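Local coordinates for uncharacterized protein (Magnetospirillum magneticum, PDB 3BHW) that probably takes part in a type 1 BREX antiviral defence system that blocks replication of double-stranded phage DNA without degrading it, at residues P72-M77 with I87-A92. Sequence-based numbering, arbitrary orientation. Where two conformers were deposited one is given.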
# COMPACT_ATOMS: atom_id res chain seq x y z
N PRO A 72 2.18 16.12 4.63
CA PRO A 72 2.04 16.15 6.10
C PRO A 72 0.63 15.87 6.62
O PRO A 72 0.50 15.32 7.71
CB PRO A 72 2.44 17.59 6.44
CG PRO A 72 3.41 17.95 5.39
CD PRO A 72 2.82 17.35 4.12
N GLU A 73 -0.40 16.24 5.88
CA GLU A 73 -1.76 16.06 6.31
C GLU A 73 -2.03 14.55 6.48
O GLU A 73 -2.65 14.09 7.45
CB GLU A 73 -2.70 16.70 5.27
CG GLU A 73 -2.42 18.22 5.01
CD GLU A 73 -1.11 18.55 4.23
OE1 GLU A 73 -0.66 17.80 3.32
OE2 GLU A 73 -0.52 19.62 4.53
N LEU A 74 -1.57 13.80 5.49
CA LEU A 74 -1.75 12.36 5.51
C LEU A 74 -0.80 11.67 6.49
O LEU A 74 -1.17 10.70 7.11
CB LEU A 74 -1.58 11.80 4.12
CG LEU A 74 -1.76 10.29 4.05
CD1 LEU A 74 -2.26 9.96 2.70
CD2 LEU A 74 -0.41 9.65 4.31
N TRP A 75 0.44 12.14 6.60
CA TRP A 75 1.30 11.66 7.69
C TRP A 75 0.62 11.82 9.05
O TRP A 75 0.68 10.92 9.88
CB TRP A 75 2.65 12.38 7.72
CG TRP A 75 3.38 12.41 6.44
CD1 TRP A 75 3.25 11.57 5.37
CD2 TRP A 75 4.41 13.33 6.11
NE1 TRP A 75 4.15 11.91 4.38
CE2 TRP A 75 4.85 13.02 4.81
CE3 TRP A 75 5.02 14.39 6.79
CZ2 TRP A 75 5.88 13.72 4.18
CZ3 TRP A 75 6.01 15.11 6.15
CH2 TRP A 75 6.43 14.78 4.86
N GLN A 76 -0.08 12.94 9.25
CA GLN A 76 -0.72 13.20 10.54
C GLN A 76 -1.86 12.19 10.77
O GLN A 76 -2.07 11.72 11.88
CB GLN A 76 -1.21 14.65 10.60
CG GLN A 76 -1.53 15.15 12.00
CD GLN A 76 -0.39 15.94 12.66
OE1 GLN A 76 -0.15 15.79 13.85
NE2 GLN A 76 0.29 16.79 11.89
N MET A 77 -2.57 11.83 9.70
CA MET A 77 -3.59 10.79 9.74
C MET A 77 -3.03 9.42 10.11
O MET A 77 -3.66 8.66 10.87
CB MET A 77 -4.29 10.68 8.38
CG MET A 77 -5.01 11.92 7.95
SD MET A 77 -5.91 11.75 6.40
CE MET A 77 -7.02 10.42 6.82
N ILE A 87 -4.90 3.02 8.71
CA ILE A 87 -4.52 1.93 7.79
C ILE A 87 -4.89 2.28 6.34
O ILE A 87 -4.12 2.01 5.43
CB ILE A 87 -5.12 0.58 8.19
CG1 ILE A 87 -4.41 -0.55 7.46
CG2 ILE A 87 -6.62 0.58 7.98
CD1 ILE A 87 -3.44 -1.31 8.32
N GLN A 88 -6.01 2.95 6.16
CA GLN A 88 -6.45 3.33 4.83
C GLN A 88 -5.55 4.40 4.21
O GLN A 88 -5.39 4.45 3.00
CB GLN A 88 -7.91 3.82 4.91
CG GLN A 88 -8.87 2.63 5.09
CD GLN A 88 -10.33 3.03 5.22
OE1 GLN A 88 -10.66 4.21 5.18
NE2 GLN A 88 -11.21 2.04 5.35
N ALA A 89 -5.03 5.28 5.04
CA ALA A 89 -4.10 6.31 4.59
C ALA A 89 -2.81 5.61 4.17
O ALA A 89 -2.21 5.91 3.11
CB ALA A 89 -3.82 7.30 5.71
N VAL A 90 -2.39 4.63 4.98
CA VAL A 90 -1.21 3.87 4.56
C VAL A 90 -1.49 3.13 3.23
O VAL A 90 -0.62 3.08 2.32
CB VAL A 90 -0.73 2.91 5.65
CG1 VAL A 90 0.51 2.19 5.12
CG2 VAL A 90 -0.39 3.70 6.88
N PHE A 91 -2.70 2.59 3.09
CA PHE A 91 -3.12 1.92 1.85
C PHE A 91 -3.02 2.84 0.64
O PHE A 91 -2.49 2.44 -0.41
CB PHE A 91 -4.53 1.36 2.04
CG PHE A 91 -5.08 0.52 0.89
CD1 PHE A 91 -4.34 -0.49 0.23
CD2 PHE A 91 -6.41 0.71 0.51
CE1 PHE A 91 -4.98 -1.24 -0.79
CE2 PHE A 91 -7.00 -0.03 -0.48
CZ PHE A 91 -6.31 -1.01 -1.13
N ALA A 92 -3.39 4.10 0.80
CA ALA A 92 -3.41 5.02 -0.32
C ALA A 92 -1.97 5.29 -0.70
O ALA A 92 -1.67 5.40 -1.89
CB ALA A 92 -4.05 6.34 0.13
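Ala89 presents its single methyl group to two side chains of the neighbouring helix, Leu74 and Met77, which lie one turn apart on the same face. The close part is with Leu74, whose branch point CG lies 4.0 Å from Ala89 CB. A chi1 of -180° swings Leu74 CG opposite the backbone N and beside the carbonyl carbon, which carries the branch toward Ala89; Leu74 CD1 lies 4.1 Å from Ala89 O, a loose van der Waals approach. A residue as small as alanine suits this place because the helices come near each other: the CA atoms of Leu74 and Ala89 are 6.6 Å apart. Branched, apolar Leu74 suits a buried site where it meets both this methyl and Tyr184 of helix 179-187, making the pair continuous with a wider core.

Met77 makes the looser half. Deposited in two conformers, it meets Ala89 through its CB, 4.3 Å from Ala89 CB, while its side chain also touches Glu180 and Val181 of helix 179-187. Its long, unbranched chain suits this partly exposed margin.

No hydrogen bond joins the two segments; helices 72-80 and 83-97, a roughly antiparallel helical hairpin with a two-residue turn within the BrxA family region, meet here through apolar contact, implying cohesion by dispersion and the exclusion of water.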